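Local coordinates for thylakoid lumenal 15 kDa protein 1, chloroplastic (Arabidopsis thaliana, PDB 3N90) that is of unknown function but folds as a pentapeptide-repeat, right-handed quadrilateral beta helix in the lumen of the chloroplast thylakoid, at residues A86-A91 with T105-T110; A66-A71 with V81-A86. The protein carries 2 engineered substitutions. All blocks are in the same frame, centred on the assembly; numbering follows the deposited sequence.

Interaction 1 of 2, residues A86-A91 with T105-T110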
ATOM      1  N   ALA A  86      -4.766  -6.143  -2.834  1.00 17.41           N
ATOM      2  CA  ALA A  86      -4.905  -4.797  -2.357  1.00 16.20           C
ATOM      3  C   ALA A  86      -5.466  -3.940  -3.482  1.00 16.24           C
ATOM      4  O   ALA A  86      -5.088  -4.108  -4.669  1.00 17.46           O
ATOM      5  CB  ALA A  86      -3.543  -4.253  -1.864  1.00 15.68           C
ATOM      6  N   ASN A  87      -6.378  -3.052  -3.138  1.00 14.58           N
ATOM      7  CA  ASN A  87      -6.922  -2.127  -4.125  1.00 16.01           C
ATOM      8  C   ASN A  87      -6.198  -0.773  -4.076  1.00 14.77           C
ATOM      9  O   ASN A  87      -6.371   0.023  -3.140  1.00 14.92           O
ATOM     10  CB  ASN A  87      -8.463  -1.990  -4.025  1.00 15.83           C
ATOM     11  CG  ASN A  87      -9.045  -1.123  -5.133  1.00 18.66           C
ATOM     12  OD1 ASN A  87      -8.324  -0.645  -6.013  1.00 19.04           O
ATOM     13  ND2 ASN A  87     -10.360  -0.917  -5.104  1.00 19.03           N
ATOM     14  N   LEU A  88      -5.316  -0.522  -5.057  1.00 14.60           N
ATOM     15  CA  LEU A  88      -4.639   0.779  -5.111  1.00 14.20           C
ATOM     16  C   LEU A  88      -5.241   1.763  -6.103  1.00 15.61           C
ATOM     17  O   LEU A  88      -4.579   2.695  -6.523  1.00 14.31           O
ATOM     18  CB  LEU A  88      -3.099   0.618  -5.348  1.00 14.21           C
ATOM     19  CG  LEU A  88      -2.381  -0.183  -4.251  1.00 13.56           C
ATOM     20  CD1 LEU A  88      -2.351  -1.666  -4.597  1.00 15.74           C
ATOM     21  CD2 LEU A  88      -0.969   0.300  -4.078  1.00 16.71           C
ATOM     22  N   GLU A  89      -6.506   1.552  -6.487  1.00 15.98           N
ATOM     23  CA  GLU A  89      -7.087   2.429  -7.494  1.00 17.97           C
ATOM     24  C   GLU A  89      -6.849   3.907  -7.174  1.00 17.31           C
ATOM     25  O   GLU A  89      -7.232   4.415  -6.095  1.00 17.16           O
ATOM     26  CB  GLU A  89      -8.567   2.078  -7.668  1.00 19.70           C
ATOM     27  CG  GLU A  89      -9.417   3.012  -8.481  1.00 25.21           C
ATOM     28  CD  GLU A  89     -10.880   2.934  -7.972  1.00 31.09           C
ATOM     29  OE1 GLU A  89     -11.376   1.802  -7.676  1.00 33.98           O
ATOM     30  OE2 GLU A  89     -11.510   4.001  -7.842  1.00 35.39           O
ATOM     31  N   GLY A  90      -6.176   4.614  -8.087  1.00 16.39           N
ATOM     32  CA  GLY A  90      -5.950   6.045  -7.944  1.00 16.57           C
ATOM     33  C   GLY A  90      -4.962   6.501  -6.875  1.00 16.71           C
ATOM     34  O   GLY A  90      -4.891   7.690  -6.522  1.00 17.36           O
ATOM     35  N   ALA A  91      -4.227   5.544  -6.339  1.00 16.10           N
ATOM     36  CA  ALA A  91      -3.119   5.881  -5.433  1.00 15.61           C
ATOM     37  C   ALA A  91      -1.991   6.605  -6.173  1.00 17.09           C
ATOM     38  O   ALA A  91      -1.974   6.652  -7.428  1.00 16.84           O
ATOM     39  CB  ALA A  91      -2.585   4.603  -4.732  1.00 15.84           C
ATOM     40  N   THR A 105       0.316  -9.916  -6.312  1.00 21.24           N
ATOM     41  CA  THR A 105      -0.632 -10.851  -6.924  1.00 23.25           C
ATOM     42  C   THR A 105      -2.024 -10.336  -6.641  1.00 22.92           C
ATOM     43  O   THR A 105      -2.433 -10.275  -5.475  1.00 24.31           O
ATOM     44  CB  THR A 105      -0.526 -12.262  -6.316  1.00 23.15           C
ATOM     45  OG1 THR A 105       0.790 -12.777  -6.494  1.00 25.49           O
ATOM     46  CG2 THR A 105      -1.536 -13.237  -7.001  1.00 25.14           C
ATOM     47  N   GLY A 106      -2.746  -9.962  -7.695  1.00 23.14           N
ATOM     48  CA  GLY A 106      -4.126  -9.491  -7.579  1.00 21.66           C
ATOM     49  C   GLY A 106      -4.249  -8.066  -7.069  1.00 21.16           C
ATOM     50  O   GLY A 106      -5.341  -7.586  -6.803  1.00 20.91           O
ATOM     51  N   ALA A 107      -3.133  -7.341  -6.970  1.00 20.22           N
ATOM     52  CA  ALA A 107      -3.218  -5.911  -6.651  1.00 19.72           C
ATOM     53  C   ALA A 107      -3.860  -5.083  -7.779  1.00 19.79           C
ATOM     54  O   ALA A 107      -3.666  -5.358  -8.968  1.00 21.11           O
ATOM     55  CB  ALA A 107      -1.820  -5.361  -6.312  1.00 19.15           C
ATOM     56  N   ASP A 108      -4.596  -4.050  -7.435  1.00 19.32           N
ATOM     57  CA  ASP A 108      -5.195  -3.220  -8.467  1.00 19.35           C
ATOM     58  C   ASP A 108      -4.555  -1.829  -8.568  1.00 18.69           C
ATOM     59  O   ASP A 108      -4.739  -0.973  -7.707  1.00 17.05           O
ATOM     60  CB  ASP A 108      -6.733  -3.171  -8.268  1.00 19.77           C
ATOM     61  CG  ASP A 108      -7.469  -2.578  -9.445  1.00 22.58           C
ATOM     62  OD1 ASP A 108      -6.937  -1.657 -10.096  1.00 20.35           O
ATOM     63  OD2 ASP A 108      -8.624  -3.014  -9.684  1.00 25.82           O
ATOM     64  N   PHE A 109      -3.809  -1.594  -9.662  1.00 17.67           N
ATOM     65  CA  PHE A 109      -3.090  -0.355  -9.872  1.00 16.53           C
ATOM     66  C   PHE A 109      -3.769   0.637 -10.862  1.00 18.14           C
ATOM     67  O   PHE A 109      -3.092   1.461 -11.448  1.00 17.71           O
ATOM     68  CB  PHE A 109      -1.642  -0.658 -10.340  1.00 16.43           C
ATOM     69  CG  PHE A 109      -0.751  -1.273  -9.280  1.00 14.08           C
ATOM     70  CD1 PHE A 109       0.016  -0.444  -8.464  1.00 16.21           C
ATOM     71  CD2 PHE A 109      -0.629  -2.655  -9.148  1.00 14.25           C
ATOM     72  CE1 PHE A 109       0.887  -0.987  -7.485  1.00 15.84           C
ATOM     73  CE2 PHE A 109       0.222  -3.225  -8.185  1.00 14.28           C
ATOM     74  CZ  PHE A 109       0.991  -2.383  -7.342  1.00 16.60           C
ATOM     75  N   THR A 110      -5.095   0.563 -11.027  1.00 19.13           N
ATOM     76  CA  THR A 110      -5.822   1.568 -11.854  1.00 21.05           C
ATOM     77  C   THR A 110      -5.537   3.011 -11.582  1.00 21.91           C
ATOM     78  O   THR A 110      -5.617   3.487 -10.431  1.00 20.93           O
ATOM     79  CB  THR A 110      -7.349   1.421 -11.713  1.00 21.06           C
ATOM     80  OG1 THR A 110      -7.741   0.180 -12.259  1.00 21.80           O
ATOM     81  CG2 THR A 110      -8.086   2.576 -12.428  1.00 23.36           C
TER
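Leu88 and Phe109 lie side by side and point the same way, into the interior of the right-handed quadrilateral beta helix, where successive coils of the pentapeptide repeat stack in parallel. The leucine turns CD1 over one face of the phenyl ring, while its other methyl, CD2, meets Phe109 CE1 at 4.1 Å. That same CD1 also touches Ala107 CB (4.1 Å), so leucine, phenylalanine and alanine pack together between two neighbouring coils of the apolar interior.

Asn87 and Asp108 make a second side-by-side pair, their amide and carboxylate planes 33° apart, with Asn87 OD1 3.7 Å from Asp108 CB. Each closes an Asx turn within its own segment. With CG anti to the backbone N (chi1 -168°), Asp108 swings its carboxylate beside its own carbonyl carbon, and OD1 accepts from Thr110 N at 3.0 Å and from Thr110 OG1, on the syn lone pair, at 2.9 Å. Its OD2 is hydrogen-bonded to Thr133 OG1 and Asn135 ND2, which ties the coil to the C-terminal region. An alanine at Asp108 is likely to leave Thr110 N and OG1 without their shared acceptor and to release the hold on Thr133 and Asn135.

Backbone bonds hold the two coils in register. Asp108 N donates to Ala86 O (2.8 Å), and Asp108 O receives a weak, bent bond from Leu88 N. Beyond them Glu89 and Thr110 run alongside each other at the outer surface, where Gly90, in the type II turn from Leu88 to Ala91, gives its N-H to Thr110 O at 2.7 Å, the N-H...O angle 164°.

Interaction 2 of 2, residues A66-A71 with V81-A86; sequences ADLRGA and VNLTNA
Leu68 and Leu83 adopt similar torsions, each with CG anti to its carbonyl carbon and beside the backbone N (chi1 -57° in Leu68 and -73° in Leu83), which sends both isobutyl groups into the core of the quadrilateral beta helix. The two side chains cross at about a right angle, as befits central residues of pentapeptides on different faces of the coil. The methyls meet between them: Leu68 CD1 lies 3.7 Å from Leu83 CD2 and 3.9 Å from Ala86 CB. One methyl thus touches both a leucine and an alanine, which the type II turn from Leu83 to Ala86 brings together, the turn being closed by Ala86 N on Leu83 O.

No hydrogen bond joins the two segments. At the corner Ala86 sits over Ala66, whose carbonyl oxygen receives a CH...O contact from Ala86 CA at 3.5 Å. Leu83 also packs on Phe99, further along the chain, which adds to its apolar surroundings.

No polar side chain bridges the two segments. Asn82 OD1 accepts from Thr84 N in an Asx turn and, in its carbonyl plane, from Thr84 OG1 at 2.8 Å. Asn85 turns away from the 66-71 segment, and its OD1 accepts a hydrogen bond from Ala131 N outside both segments. Asp67 also forms an Asx turn, to Arg69 N, but its carboxylate is also held side-on by the guanidinium in a salt bridge. Arg69 NH2 holds Asp67 OD2 at 3.0 Å; NE lies 2.9 Å from Asp67 OD1, approaching from the opposite face of the carboxylate plane to Arg69 N.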
ATOM      1  N   ALA A  66      -6.153  -4.875   1.612  1.00 16.71           N
ATOM      2  CA  ALA A  66      -6.404  -3.513   2.044  1.00 15.89           C
ATOM      3  C   ALA A  66      -7.096  -2.672   0.974  1.00 15.69           C
ATOM      4  O   ALA A  66      -6.856  -2.850  -0.226  1.00 16.12           O
ATOM      5  CB  ALA A  66      -5.100  -2.849   2.474  1.00 16.58           C
ATOM      6  N   ASP A  67      -7.943  -1.743   1.418  1.00 14.99           N
ATOM      7  CA  ASP A  67      -8.490  -0.691   0.574  1.00 14.69           C
ATOM      8  C   ASP A  67      -7.527   0.484   0.611  1.00 13.63           C
ATOM      9  O   ASP A  67      -7.444   1.189   1.605  1.00 13.62           O
ATOM     10  CB  ASP A  67      -9.885  -0.301   1.078  1.00 15.06           C
ATOM     11  CG  ASP A  67     -10.538   0.806   0.262  1.00 18.88           C
ATOM     12  OD1 ASP A  67      -9.931   1.309  -0.724  1.00 17.12           O
ATOM     13  OD2 ASP A  67     -11.679   1.199   0.633  1.00 19.29           O
ATOM     14  N   LEU A  68      -6.733   0.649  -0.459  1.00 13.13           N
ATOM     15  CA  LEU A  68      -5.721   1.711  -0.561  1.00 13.10           C
ATOM     16  C   LEU A  68      -6.091   2.744  -1.635  1.00 13.21           C
ATOM     17  O   LEU A  68      -5.238   3.453  -2.141  1.00 12.87           O
ATOM     18  CB  LEU A  68      -4.345   1.094  -0.880  1.00 11.37           C
ATOM     19  CG  LEU A  68      -3.847   0.045   0.134  1.00 14.22           C
ATOM     20  CD1 LEU A  68      -2.647  -0.747  -0.456  1.00 14.41           C
ATOM     21  CD2 LEU A  68      -3.515   0.735   1.456  1.00 15.94           C
ATOM     22  N   ARG A  69      -7.375   2.827  -1.997  1.00 13.34           N
ATOM     23  CA  ARG A  69      -7.760   3.783  -3.022  1.00 14.24           C
ATOM     24  C   ARG A  69      -7.329   5.191  -2.670  1.00 13.29           C
ATOM     25  O   ARG A  69      -7.613   5.708  -1.572  1.00 13.30           O
ATOM     26  CB  ARG A  69      -9.274   3.727  -3.272  1.00 14.52           C
ATOM     27  CG  ARG A  69      -9.715   2.358  -3.821  1.00 16.58           C
ATOM     28  CD  ARG A  69     -11.237   2.311  -3.888  1.00 19.11           C
ATOM     29  NE  ARG A  69     -11.837   2.386  -2.553  1.00 18.86           N
ATOM     30  CZ  ARG A  69     -13.100   2.745  -2.309  1.00 20.58           C
ATOM     31  NH1 ARG A  69     -13.905   3.070  -3.328  1.00 18.49           N
ATOM     32  NH2 ARG A  69     -13.570   2.754  -1.048  1.00 18.46           N
ATOM     33  N   GLY A  70      -6.613   5.842  -3.584  1.00 12.55           N
ATOM     34  CA  GLY A  70      -6.198   7.213  -3.429  1.00 12.47           C
ATOM     35  C   GLY A  70      -5.106   7.456  -2.369  1.00 11.78           C
ATOM     36  O   GLY A  70      -4.765   8.612  -2.054  1.00 13.31           O
ATOM     37  N   ALA A  71      -4.553   6.366  -1.831  1.00 11.37           N
ATOM     38  CA  ALA A  71      -3.486   6.524  -0.827  1.00 11.46           C
ATOM     39  C   ALA A  71      -2.215   7.028  -1.469  1.00 12.29           C
ATOM     40  O   ALA A  71      -1.978   6.792  -2.669  1.00 12.84           O
ATOM     41  CB  ALA A  71      -3.223   5.224  -0.120  1.00 10.67           C
ATOM     42  N   VAL A  81       6.627  -6.125   0.869  1.00 16.43           N
ATOM     43  CA  VAL A  81       5.311  -5.872   1.417  1.00 16.34           C
ATOM     44  C   VAL A  81       4.354  -6.811   0.719  1.00 16.67           C
ATOM     45  O   VAL A  81       4.479  -7.034  -0.477  1.00 17.35           O
ATOM     46  CB  VAL A  81       4.873  -4.413   1.122  1.00 15.14           C
ATOM     47  CG1 VAL A  81       3.386  -4.193   1.423  1.00 14.31           C
ATOM     48  CG2 VAL A  81       5.743  -3.401   1.913  1.00 15.90           C
ATOM     49  N   ASN A  82       3.394  -7.345   1.466  1.00 16.31           N
ATOM     50  CA  ASN A  82       2.364  -8.156   0.867  1.00 16.84           C
ATOM     51  C   ASN A  82       1.222  -7.262   0.406  1.00 16.19           C
ATOM     52  O   ASN A  82       0.555  -6.606   1.224  1.00 16.74           O
ATOM     53  CB  ASN A  82       1.896  -9.216   1.852  1.00 17.52           C
ATOM     54  CG  ASN A  82       1.027 -10.272   1.200  1.00 18.73           C
ATOM     55  OD1 ASN A  82       0.597 -10.127   0.056  1.00 18.52           O
ATOM     56  ND2 ASN A  82       0.761 -11.347   1.939  1.00 22.22           N
ATOM     57  N   LEU A  83       1.053  -7.178  -0.913  1.00 15.54           N
ATOM     58  CA  LEU A  83      -0.043  -6.416  -1.488  1.00 15.25           C
ATOM     59  C   LEU A  83      -1.090  -7.288  -2.230  1.00 15.99           C
ATOM     60  O   LEU A  83      -1.858  -6.777  -3.048  1.00 15.74           O
ATOM     61  CB  LEU A  83       0.454  -5.292  -2.405  1.00 15.94           C
ATOM     62  CG  LEU A  83       1.104  -4.034  -1.767  1.00 15.73           C
ATOM     63  CD1 LEU A  83       1.823  -3.274  -2.894  1.00 17.91           C
ATOM     64  CD2 LEU A  83       0.108  -3.163  -1.093  1.00 17.36           C
ATOM     65  N   THR A  84      -1.117  -8.569  -1.893  1.00 17.70           N
ATOM     66  CA  THR A  84      -2.069  -9.508  -2.495  1.00 18.90           C
ATOM     67  C   THR A  84      -3.484  -8.975  -2.309  1.00 18.92           C
ATOM     68  O   THR A  84      -3.903  -8.664  -1.170  1.00 17.88           O
ATOM     69  CB  THR A  84      -1.979 -10.899  -1.847  1.00 18.69           C
ATOM     70  OG1 THR A  84      -0.675 -11.449  -2.027  1.00 21.21           O
ATOM     71  CG2 THR A  84      -3.027 -11.854  -2.469  1.00 20.93           C
ATOM     72  N   ASN A  85      -4.192  -8.832  -3.431  1.00 19.76           N
ATOM     73  CA  ASN A  85      -5.568  -8.358  -3.489  1.00 19.74           C
ATOM     74  C   ASN A  85      -5.824  -6.933  -2.976  1.00 19.11           C
ATOM     75  O   ASN A  85      -6.970  -6.549  -2.734  1.00 19.46           O
ATOM     76  CB  ASN A  85      -6.499  -9.353  -2.776  1.00 19.66           C
ATOM     77  CG  ASN A  85      -6.678 -10.646  -3.560  1.00 22.75           C
ATOM     78  OD1 ASN A  85      -6.963 -10.608  -4.754  1.00 25.26           O
ATOM     79  ND2 ASN A  85      -6.540 -11.779  -2.887  1.00 28.27           N
ATOM     80  N   ALA A  86      -4.766  -6.143  -2.834  1.00 17.41           N
ATOM     81  CA  ALA A  86      -4.905  -4.797  -2.357  1.00 16.20           C
ATOM     82  C   ALA A  86      -5.466  -3.940  -3.482  1.00 16.24           C
ATOM     83  O   ALA A  86      -5.088  -4.108  -4.669  1.00 17.46           O
ATOM     84  CB  ALA A  86      -3.543  -4.253  -1.864  1.00 15.68           C
TER

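In the fold
The two interactions lie in the loop-built pentapeptide-repeat solenoid between helix 10-13 and helix 116-125, their centres about 6 Å apart. Interaction 2 closes before interaction 1 opens, and they share Ala86, the corner where the chain passes from one face to the next. Segments 66-71, 86-91 and 105-110 are matching sides of three successive coils, the first two joined by probable hydrogen bonds from Leu68 N to Asn87 O and from Gly70 N to Glu89 O. Ala66 aligns with Ala86, twenty residues on, whereas Ala86 aligns with Ala107, twenty-one on, so the coil between Ala86 and Ala107 appears to hold one extra residue. Interaction 1 lies further from the chain's centre, towards the C-terminal helices.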